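Local coordinates for fructooligosaccharide ABC transporter substrate-binding protein FusA (Streptococcus pneumoniae, PDB 5G5Y) that binds short- and long-chain fructooligosaccharides, preferring tetrasaccharides and larger, and delivers them to the FusBC-MsmK ABC transporter for import, at residues A[468-472]-A[473-477]; A[241-244]-A[245-249]; A[310-313]-A[314-318]; A[65-69]-A[70-74]. All blocks are in the same frame, centred on the assembly; numbering follows the deposited sequence.

Along the chain the order is interaction 4, 2, 3, 1, and each is a local turn or helix end. Interactions 3 and 4 are neighbours: their centres lie 15 Å apart, and Val311 CG1 meets Leu72 CD2 at 3.7 Å, so strand 310-312, an outermost strand of the four-stranded sheet that also holds strand 61-63, packs against helix 69-77. Interaction 2 sits on the other side of the chain's centre, its centre 53 Å from that of interaction 3. Interaction 1, near the C-terminus, joins helices 459-472 and 475-492, with nearest atoms about 16 Å from interaction 4 and about 17 Å from interaction 2. Interactions 3 and 4 share one sheet-and-helix region; 1 and 2 lie apart.

Interaction 1. Residues A[468-472]-A[473-477]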
loop_
_atom_site.group_PDB
_atom_site.type_symbol
_atom_site.label_atom_id
_atom_site.label_comp_id
_atom_site.label_asym_id
_atom_site.label_seq_id
_atom_site.Cartn_x
_atom_site.Cartn_y
_atom_site.Cartn_z
ATOM N N LYS A 468 -13.963 13.118 -24.007
ATOM C CA LYS A 468 -15.000 14.118 -23.750
ATOM C C LYS A 468 -15.863 13.787 -22.522
ATOM O O LYS A 468 -16.260 14.676 -21.758
ATOM C CB LYS A 468 -15.926 14.268 -24.982
ATOM C CG LYS A 468 -15.254 14.874 -26.201
ATOM C CD LYS A 468 -16.292 15.019 -27.319
ATOM C CE LYS A 468 -15.683 15.344 -28.675
ATOM N NZ LYS A 468 -14.548 16.289 -28.543
ATOM N N GLU A 469 -16.175 12.508 -22.356
ATOM C CA GLU A 469 -16.962 12.036 -21.229
ATOM C C GLU A 469 -16.187 12.253 -19.901
ATOM O O GLU A 469 -16.751 12.677 -18.913
ATOM C CB GLU A 469 -17.296 10.558 -21.426
ATOM C CG GLU A 469 -18.568 10.148 -20.827
ATOM C CD GLU A 469 -19.789 10.878 -21.414
ATOM O OE1 GLU A 469 -19.831 11.340 -22.565
ATOM O OE2 GLU A 469 -20.741 10.883 -20.685
ATOM N N LEU A 470 -14.880 12.000 -19.928
ATOM C CA LEU A 470 -14.039 12.268 -18.780
ATOM C C LEU A 470 -14.056 13.737 -18.398
ATOM O O LEU A 470 -14.079 14.065 -17.211
ATOM C CB LEU A 470 -12.593 11.786 -19.043
ATOM C CG LEU A 470 -12.349 10.297 -19.183
ATOM C CD1 LEU A 470 -10.862 10.028 -19.388
ATOM C CD2 LEU A 470 -12.849 9.534 -17.986
ATOM N N GLU A 471 -14.058 14.621 -19.388
ATOM C CA GLU A 471 -14.167 16.057 -19.110
ATOM C C GLU A 471 -15.548 16.419 -18.583
ATOM O O GLU A 471 -15.638 17.223 -17.672
ATOM C CB GLU A 471 -13.802 16.935 -20.313
ATOM C CG GLU A 471 -13.874 18.440 -20.037
ATOM C CD GLU A 471 -13.079 18.863 -18.783
ATOM O OE1 GLU A 471 -12.124 18.132 -18.376
ATOM O OE2 GLU A 471 -13.391 19.914 -18.186
ATOM N N LYS A 472 -16.613 15.818 -19.100
ATOM C CA LYS A 472 -17.923 16.032 -18.485
ATOM C C LYS A 472 -17.965 15.634 -17.011
ATOM O O LYS A 472 -18.697 16.245 -16.228
ATOM C CB LYS A 472 -19.021 15.295 -19.230
ATOM C CG LYS A 472 -19.304 15.862 -20.613
ATOM C CD LYS A 472 -20.181 14.875 -21.358
ATOM C CE LYS A 472 -20.332 15.171 -22.827
ATOM N NZ LYS A 472 -21.221 14.114 -23.391
ATOM N N TYR A 473 -17.224 14.571 -16.646
ATOM C CA TYR A 473 -17.119 14.170 -15.256
ATOM C C TYR A 473 -16.174 15.036 -14.422
ATOM O O TYR A 473 -16.090 14.837 -13.201
ATOM C CB TYR A 473 -16.664 12.721 -15.115
ATOM C CG TYR A 473 -17.680 11.673 -15.486
ATOM C CD1 TYR A 473 -18.992 11.720 -15.002
ATOM C CD2 TYR A 473 -17.318 10.612 -16.284
ATOM C CE1 TYR A 473 -19.899 10.722 -15.311
ATOM C CE2 TYR A 473 -18.207 9.610 -16.592
ATOM C CZ TYR A 473 -19.501 9.668 -16.106
ATOM O OH TYR A 473 -20.351 8.668 -16.475
ATOM N N GLY A 474 -15.447 15.945 -15.048
ATOM C CA GLY A 474 -14.668 16.937 -14.321
ATOM C C GLY A 474 -13.161 16.704 -14.310
ATOM O O GLY A 474 -12.472 17.187 -13.398
ATOM N N LEU A 475 -12.647 15.968 -15.298
ATOM C CA LEU A 475 -11.222 15.654 -15.335
ATOM C C LEU A 475 -10.328 16.895 -15.229
ATOM O O LEU A 475 -9.357 16.883 -14.468
ATOM C CB LEU A 475 -10.859 14.853 -16.591
ATOM C CG LEU A 475 -9.396 14.419 -16.707
ATOM C CD1 LEU A 475 -9.048 13.532 -15.531
ATOM C CD2 LEU A 475 -9.163 13.734 -18.043
ATOM N N SER A 476 -10.621 17.972 -15.967
ATOM C CA SER A 476 -9.754 19.141 -15.874
ATOM C C SER A 476 -9.735 19.731 -14.472
ATOM O O SER A 476 -8.691 20.163 -14.015
ATOM C CB SER A 476 -10.081 20.218 -16.914
ATOM O OG SER A 476 -11.376 20.724 -16.719
ATOM N N ASP A 477 -10.865 19.738 -13.779
ATOM C CA ASP A 477 -10.906 20.254 -12.407
ATOM C C ASP A 477 -10.128 19.364 -11.454
ATOM O O ASP A 477 -9.418 19.858 -10.577
ATOM C CB ASP A 477 -12.343 20.392 -11.917
ATOM C CG ASP A 477 -13.105 21.518 -12.616
ATOM O OD1 ASP A 477 -12.503 22.418 -13.223
ATOM O OD2 ASP A 477 -14.337 21.501 -12.555
HETATM O O HOH W 1 -20.976 8.434 -19.425
HETATM O O HOH W 2 -13.634 19.927 -15.225
#
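Tyr473, Leu470 and Glu471 carry the junction where helix 459-472 ends and helix 475-492 begins. The last turn closes through a Schellman motif: Leu475 N donates to Leu470 O (3.1 Å) and Gly474 N to Glu471 O (2.9 Å), with Gly474 at positive phi (106°), a backbone region suited to glycine. The Tyr473 ring lies alongside the helix, its CD2 3.4 Å from Glu469 O, and its OH is hydrogen-bonded to a water that donates to Glu469 OE2. On the buried side Leu470 CB meets Leu475 CD2 at 4.1 Å, and both leucines touch Phe220, a residue of the second calcium site. Glu471 bends at chi2 (52°), which carries its carboxylate forward to the start of the next helix. There OE1 accepts Ser476 N through its syn lone pair (2.8 Å), while OE2 takes the Ser476 hydroxyl at 2.6 Å, also on the syn side but 19° out of plane. A second water bridges OE2 to Asp477 N. With both oxygens engaged the carboxylate is fixed in rotation, and its negative charge beside the first amides of helix 475-492 would be expected to interact favourably with that helix's dipole.

Interaction 2. Residues A[241-244]-A[245-249]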
loop_
_atom_site.group_PDB
_atom_site.type_symbol
_atom_site.label_atom_id
_atom_site.label_comp_id
_atom_site.label_asym_id
_atom_site.label_seq_id
_atom_site.Cartn_x
_atom_site.Cartn_y
_atom_site.Cartn_z
ATOM N N GLY A 241 -6.985 -15.277 -28.520
ATOM C CA GLY A 241 -7.401 -16.309 -27.555
ATOM C C GLY A 241 -6.408 -16.563 -26.439
ATOM O O GLY A 241 -6.308 -17.676 -25.916
ATOM N N LEU A 242 -5.659 -15.533 -26.056
ATOM C CA LEU A 242 -4.580 -15.729 -25.090
ATOM C C LEU A 242 -4.988 -15.374 -23.666
ATOM O O LEU A 242 -4.269 -15.745 -22.724
ATOM C CB LEU A 242 -3.364 -14.927 -25.534
ATOM C CG LEU A 242 -2.791 -15.269 -26.915
ATOM C CD1 LEU A 242 -1.684 -14.291 -27.346
ATOM C CD2 LEU A 242 -2.281 -16.711 -26.957
ATOM N N ILE A 243 -6.128 -14.693 -23.483
ATOM C CA ILE A 243 -6.574 -14.265 -22.167
ATOM C C ILE A 243 -7.519 -15.293 -21.565
ATOM O O ILE A 243 -8.389 -15.827 -22.257
ATOM C CB ILE A 243 -7.265 -12.860 -22.189
ATOM C CG1 ILE A 243 -6.301 -11.801 -22.762
ATOM C CG2 ILE A 243 -7.709 -12.471 -20.787
ATOM C CD1 ILE A 243 -6.846 -10.372 -22.775
ATOM N N ASP A 244 -7.311 -15.572 -20.279
ATOM C CA ASP A 244 -8.251 -16.288 -19.435
ATOM C C ASP A 244 -9.702 -15.900 -19.738
ATOM O O ASP A 244 -10.089 -14.742 -19.571
ATOM C CB ASP A 244 -7.893 -15.993 -17.947
ATOM C CG ASP A 244 -8.513 -16.968 -16.965
ATOM O OD1 ASP A 244 -9.575 -17.531 -17.283
ATOM O OD2 ASP A 244 -7.967 -17.139 -15.836
ATOM N N LYS A 245 -10.528 -16.869 -20.175
ATOM C CA LYS A 245 -11.952 -16.535 -20.463
ATOM C C LYS A 245 -12.758 -15.969 -19.279
ATOM O O LYS A 245 -13.802 -15.343 -19.488
ATOM C CB LYS A 245 -12.704 -17.688 -21.165
ATOM C CG LYS A 245 -12.442 -19.087 -20.626
ATOM C CD LYS A 245 -13.631 -20.030 -20.813
ATOM C CE LYS A 245 -13.500 -21.270 -19.932
ATOM N NZ LYS A 245 -13.820 -20.981 -18.500
ATOM N N GLU A 246 -12.269 -16.162 -18.047
ATOM C CA GLU A 246 -12.895 -15.618 -16.842
ATOM C C GLU A 246 -12.233 -14.344 -16.266
ATOM O O GLU A 246 -12.626 -13.893 -15.201
ATOM C CB GLU A 246 -12.860 -16.681 -15.722
ATOM C CG GLU A 246 -13.375 -18.081 -16.043
ATOM C CD GLU A 246 -13.307 -18.976 -14.792
ATOM O OE1 GLU A 246 -12.227 -19.521 -14.455
ATOM O OE2 GLU A 246 -14.340 -19.096 -14.109
ATOM N N ALA A 247 -11.251 -13.774 -16.954
ATOM C CA ALA A 247 -10.424 -12.692 -16.400
ATOM C C ALA A 247 -11.234 -11.482 -15.927
ATOM O O ALA A 247 -10.864 -10.833 -14.945
ATOM C CB ALA A 247 -9.375 -12.263 -17.408
ATOM N N PHE A 248 -12.354 -11.194 -16.592
ATOM C CA PHE A 248 -13.208 -10.082 -16.176
ATOM C C PHE A 248 -14.340 -10.456 -15.228
ATOM O O PHE A 248 -15.082 -9.588 -14.783
ATOM C CB PHE A 248 -13.727 -9.351 -17.418
ATOM C CG PHE A 248 -12.642 -8.731 -18.225
ATOM C CD1 PHE A 248 -12.178 -7.454 -17.914
ATOM C CD2 PHE A 248 -12.063 -9.425 -19.296
ATOM C CE1 PHE A 248 -11.148 -6.887 -18.656
ATOM C CE2 PHE A 248 -11.038 -8.856 -20.037
ATOM C CZ PHE A 248 -10.576 -7.586 -19.719
ATOM N N GLU A 249 -14.458 -11.737 -14.886
ATOM C CA GLU A 249 -15.551 -12.239 -14.028
ATOM C C GLU A 249 -15.109 -12.861 -12.715
ATOM O O GLU A 249 -15.807 -12.758 -11.724
ATOM C CB GLU A 249 -16.349 -13.285 -14.800
ATOM C CG GLU A 249 -17.191 -12.669 -15.886
ATOM C CD GLU A 249 -17.818 -13.705 -16.792
ATOM O OE1 GLU A 249 -17.118 -14.653 -17.209
ATOM O OE2 GLU A 249 -19.019 -13.563 -17.102
HETATM O O HOH W 3 -10.561 -20.102 -17.330
#
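A type I beta turn from Asp244 to Ala247 shapes the loop between helices 225-239 and 252-260, and Asp244 holds it with both backbone and side chain. Its carbonyl O accepts Ala247 N at 3.0 Å, a nearly straight N-H...O (162°) whose donor stands well above the carbonyl plane. CG of Asp244 lies opposite its backbone N (chi1 -163°), which swings OD1 over the turn to accept Glu246 N at 3.1 Å; this donor too comes from above, 44° out of the carboxylate plane. The other oxygen, OD2, is held by Ser184 OG and by Lys258 NZ. On the apolar side Ile243 CG2 touches the Ala247 methyl at 3.8 Å, and both side chains rest on Phe185.

Asp244 OD1 and Glu246 OE1 approach to 4.4 Å despite like charge. A water donates to OD1 at 2.8 Å and weakly to OE1, and Lys258 forms salt bridges to both residues, which would offset the repulsion. The buried Asp244 carboxylate therefore has partners for each oxygen.

Just upstream, Gly241, with positive phi, closes the preceding helix as the C-prime residue of a Schellman motif. An aspartate accepting the amide two residues on, as Asp244 does from Glu246, is the mark of an Asx turn, here superposed on the start of a type I beta turn.

Interaction 3. Residues A[310-313]-A[314-318]; sequences MVIT and SVNKN
Ile312 and Asn316 meet across the turn that leads from strand 310-312 toward helix 319-329. Before that point, Met310 and Val311 serve the sheet: Val311 pairs through its backbone with Ile62 of strand 61-63, and Met310 packs on Ala61 and His63 of the same strand. At Ile312 the branch methyl CG2 faces the Asn316 side chain, lying 3.8 Å from ND2 and 3.9 Å from CB, and the two side chains run at a slant to each other. ND2 finds its hydrogen-bond acceptors outside the turn, in Asp60 O and Thr322 OG1.

Thr313 opens a type I beta turn that ends at Asn316. Its carbonyl O accepts Asn316 N at 3.3 Å; the N-H points almost straight at the oxygen (165°) but from above the carbonyl plane. A water donating to both Thr313 O and Asn316 O adds a second tie across the turn. The Thr313 hydroxyl stands between its own backbone N and carbonyl carbon (chi1 68°), a setting that turns OG1 toward Val315, with CG2 of that residue at 3.3 Å and its backbone N weakly bonded at 3.4 Å. The stronger hold on OG1 is its hydrogen bond with Pro59 O.

Beyond the turn, Asn316 OD1 accepts Asn318 N at 2.7 Å, the donor approaching almost end-on to the C=O bond (165°) and forming an Asx turn. Asn316 thus uses its amide in both senses: the carbonyl end fixes the chain just ahead of helix 319-329, while the NH2 end ties this buried side chain to Asp60 and to Thr322 in that helix.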
loop_
_atom_site.group_PDB
_atom_site.type_symbol
_atom_site.label_atom_id
_atom_site.label_comp_id
_atom_site.label_asym_id
_atom_site.label_seq_id
_atom_site.Cartn_x
_atom_site.Cartn_y
_atom_site.Cartn_z
ATOM N N MET A 310 -3.437 7.885 15.905
ATOM C CA MET A 310 -3.785 8.376 17.249
ATOM C C MET A 310 -4.218 9.801 17.166
ATOM O O MET A 310 -3.564 10.582 16.505
ATOM C CB MET A 310 -2.609 8.317 18.202
ATOM C CG MET A 310 -2.977 8.508 19.664
ATOM S SD MET A 310 -2.140 7.275 20.646
ATOM C CE MET A 310 -2.621 7.744 22.326
ATOM N N VAL A 311 -5.339 10.130 17.814
ATOM C CA VAL A 311 -5.798 11.495 18.008
ATOM C C VAL A 311 -6.009 11.749 19.517
ATOM O O VAL A 311 -6.216 10.827 20.291
ATOM C CB VAL A 311 -7.096 11.798 17.265
ATOM C CG1 VAL A 311 -6.910 11.739 15.753
ATOM C CG2 VAL A 311 -8.230 10.867 17.675
ATOM N N ILE A 312 -5.937 13.007 19.916
ATOM C CA ILE A 312 -6.124 13.384 21.301
ATOM C C ILE A 312 -7.439 14.153 21.369
ATOM O O ILE A 312 -7.661 15.104 20.587
ATOM C CB ILE A 312 -4.952 14.232 21.783
ATOM C CG1 ILE A 312 -3.679 13.367 21.850
ATOM C CG2 ILE A 312 -5.293 14.877 23.148
ATOM C CD1 ILE A 312 -2.436 14.158 22.263
ATOM N N THR A 313 -8.304 13.769 22.309
ATOM C CA THR A 313 -9.628 14.387 22.386
ATOM C C THR A 313 -9.630 15.662 23.189
ATOM O O THR A 313 -8.722 15.920 24.009
ATOM C CB THR A 313 -10.677 13.478 23.025
ATOM O OG1 THR A 313 -10.346 13.311 24.400
ATOM C CG2 THR A 313 -10.716 12.152 22.344
ATOM N N SER A 314 -10.706 16.421 23.004
ATOM C CA SER A 314 -10.913 17.661 23.767
ATOM C C SER A 314 -11.168 17.490 25.264
ATOM O O SER A 314 -11.192 18.516 25.962
ATOM C CB SER A 314 -12.095 18.444 23.178
ATOM O OG SER A 314 -13.262 17.671 23.316
ATOM N N VAL A 315 -11.372 16.254 25.752
ATOM C CA VAL A 315 -11.576 15.997 27.197
ATOM C C VAL A 315 -10.315 15.619 27.938
ATOM O O VAL A 315 -10.345 15.424 29.140
ATOM C CB VAL A 315 -12.686 14.949 27.502
ATOM C CG1 VAL A 315 -14.031 15.405 26.929
ATOM C CG2 VAL A 315 -12.334 13.544 27.030
ATOM N N ASN A 316 -9.200 15.490 27.221
ATOM C CA ASN A 316 -7.956 15.096 27.823
ATOM C C ASN A 316 -7.389 16.234 28.677
ATOM O O ASN A 316 -7.202 17.326 28.165
ATOM C CB ASN A 316 -6.980 14.737 26.691
ATOM C CG ASN A 316 -5.722 14.118 27.196
ATOM O OD1 ASN A 316 -5.173 14.535 28.249
ATOM N ND2 ASN A 316 -5.237 13.117 26.470
ATOM N N LYS A 317 -7.153 15.984 29.959
ATOM C CA LYS A 317 -6.649 17.006 30.889
ATOM C C LYS A 317 -5.178 16.777 31.252
ATOM O O LYS A 317 -4.676 17.357 32.225
ATOM C CB LYS A 317 -7.467 16.993 32.202
ATOM C CG LYS A 317 -8.978 17.031 32.050
ATOM C CD LYS A 317 -9.487 18.407 31.657
ATOM C CE LYS A 317 -9.815 19.273 32.872
ATOM N NZ LYS A 317 -10.345 20.628 32.488
ATOM N N ASN A 318 -4.487 15.919 30.493
ATOM C CA ASN A 318 -3.140 15.487 30.818
ATOM C C ASN A 318 -2.346 15.459 29.507
ATOM O O ASN A 318 -1.814 14.412 29.118
ATOM C CB ASN A 318 -3.153 14.074 31.397
ATOM C CG ASN A 318 -3.848 13.978 32.713
ATOM O OD1 ASN A 318 -4.983 13.504 32.796
ATOM N ND2 ASN A 318 -3.172 14.401 33.762
HETATM O O HOH W 4 -7.643 18.198 25.409
#

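Interaction 4. Residues A[65-69]-A[70-74]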
loop_
_atom_site.group_PDB
_atom_site.type_symbol
_atom_site.label_atom_id
_atom_site.label_comp_id
_atom_site.label_asym_id
_atom_site.label_seq_id
_atom_site.Cartn_x
_atom_site.Cartn_y
_atom_site.Cartn_z
ATOM N N ASP A 65 -6.336 4.340 15.494
ATOM C CA ASP A 65 -7.604 4.858 15.014
ATOM C C ASP A 65 -7.937 4.684 13.530
ATOM O O ASP A 65 -9.131 4.524 13.182
ATOM C CB ASP A 65 -7.649 6.362 15.308
ATOM C CG ASP A 65 -9.029 6.998 14.993
ATOM O OD1 ASP A 65 -10.090 6.272 14.926
ATOM O OD2 ASP A 65 -9.031 8.230 14.817
ATOM N N GLY A 66 -6.949 4.832 12.660
ATOM C CA GLY A 66 -7.186 4.750 11.191
ATOM C C GLY A 66 -8.280 5.601 10.512
ATOM O O GLY A 66 -8.825 5.188 9.500
ATOM N N ALA A 67 -8.586 6.788 11.007
ATOM C CA ALA A 67 -9.670 7.588 10.417
ATOM C C ALA A 67 -9.319 8.176 9.048
ATOM O O ALA A 67 -8.149 8.389 8.764
ATOM C CB ALA A 67 -10.021 8.711 11.333
ATOM N N SER A 68 -10.342 8.460 8.240
ATOM C CA SER A 68 -10.175 9.160 6.968
ATOM C C SER A 68 -9.906 10.675 7.186
ATOM O O SER A 68 -10.174 11.232 8.266
ATOM C CB SER A 68 -11.422 8.980 6.101
ATOM O OG SER A 68 -12.474 9.791 6.606
ATOM N N ASP A 69 -9.386 11.329 6.150
ATOM C CA ASP A 69 -9.150 12.772 6.170
ATOM C C ASP A 69 -10.435 13.563 6.420
ATOM O O ASP A 69 -10.441 14.518 7.193
ATOM C CB ASP A 69 -8.461 13.220 4.889
ATOM C CG ASP A 69 -7.026 12.720 4.806
ATOM O OD1 ASP A 69 -6.467 12.253 5.851
ATOM O OD2 ASP A 69 -6.441 12.775 3.706
ATOM N N VAL A 70 -11.511 13.100 5.801
ATOM C CA VAL A 70 -12.860 13.653 6.020
ATOM C C VAL A 70 -13.233 13.624 7.499
ATOM O O VAL A 70 -13.676 14.633 8.018
ATOM C CB VAL A 70 -13.911 12.902 5.176
ATOM C CG1 VAL A 70 -15.326 13.162 5.674
ATOM C CG2 VAL A 70 -13.803 13.361 3.741
ATOM N N ASP A 71 -13.038 12.465 8.139
ATOM C CA ASP A 71 -13.304 12.258 9.582
ATOM C C ASP A 71 -12.463 13.206 10.408
ATOM O O ASP A 71 -12.990 13.880 11.292
ATOM C CB ASP A 71 -12.963 10.826 10.070
ATOM C CG ASP A 71 -13.895 9.747 9.570
ATOM O OD1 ASP A 71 -15.077 10.000 9.305
ATOM O OD2 ASP A 71 -13.417 8.582 9.468
ATOM N N LEU A 72 -11.148 13.258 10.161
ATOM C CA LEU A 72 -10.270 14.152 10.954
ATOM C C LEU A 72 -10.734 15.597 10.899
ATOM O O LEU A 72 -10.810 16.258 11.933
ATOM C CB LEU A 72 -8.786 14.111 10.495
ATOM C CG LEU A 72 -8.031 12.820 10.823
ATOM C CD1 LEU A 72 -6.623 12.876 10.180
ATOM C CD2 LEU A 72 -7.953 12.568 12.326
ATOM N N MET A 73 -11.057 16.063 9.691
ATOM C CA MET A 73 -11.562 17.425 9.475
ATOM C C MET A 73 -12.862 17.707 10.216
ATOM O O MET A 73 -13.008 18.760 10.826
ATOM C CB MET A 73 -11.782 17.707 7.980
ATOM C CG MET A 73 -10.518 17.963 7.176
ATOM S SD MET A 73 -9.225 18.894 8.036
ATOM C CE MET A 73 -8.451 19.504 6.528
ATOM N N ASN A 74 -13.805 16.774 10.131
ATOM C CA ASN A 74 -15.048 16.919 10.875
ATOM C C ASN A 74 -14.767 17.008 12.376
ATOM O O ASN A 74 -15.274 17.903 13.041
ATOM C CB ASN A 74 -15.992 15.766 10.588
ATOM C CG ASN A 74 -16.809 15.982 9.339
ATOM O OD1 ASN A 74 -17.073 17.133 8.927
ATOM N ND2 ASN A 74 -17.208 14.878 8.705
#
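Ser68 and Asp71 form a capping box at the N-terminus of helix 69-77, which follows strand 61-63. Two reciprocal side-chain to backbone bonds define it. Ser68 OG accepts Asp71 N at 3.1 Å and 164°, while Asp71 OD2 accepts Ser68 N at 3.3 Å in a weak bond. A chi1 of 75° tucks Ser68 OG over its own backbone, facing Asp71 N. With chi1 at -70°, Asp71 CG stays next to its own backbone N, on the side from which OD2 can reach Ser68 N.

Backbone bonds carry the helix onward. Leu72 N donates to Ser68 O at 2.9 Å, and Met73 N donates to Asp69 O at 3.0 Å. The negative charge of Asp71, set beside the amides of the first turn, is probably stabilising there.

Charged partners outside place the turn in the fold: Asp69 OD2 forms a salt bridge with Arg307, and Asp65 OD1 another with Arg49 of helix 45-55. Upstream, Ala67 N is hydrogen-bonded to Asp308 OD2, holding the approach to the cap close to the chain segment that follows strand 305-306.

The one apolar pair is Ala67 CB with Leu72 CD2, at 4.5 Å; Leu72 also touches the side chains of Ser118 and Asp308. The same alanine methyl lies nearer to Asp71, the N3 partner of the box, with Ala67 CB 3.8 Å from Asp71 CB.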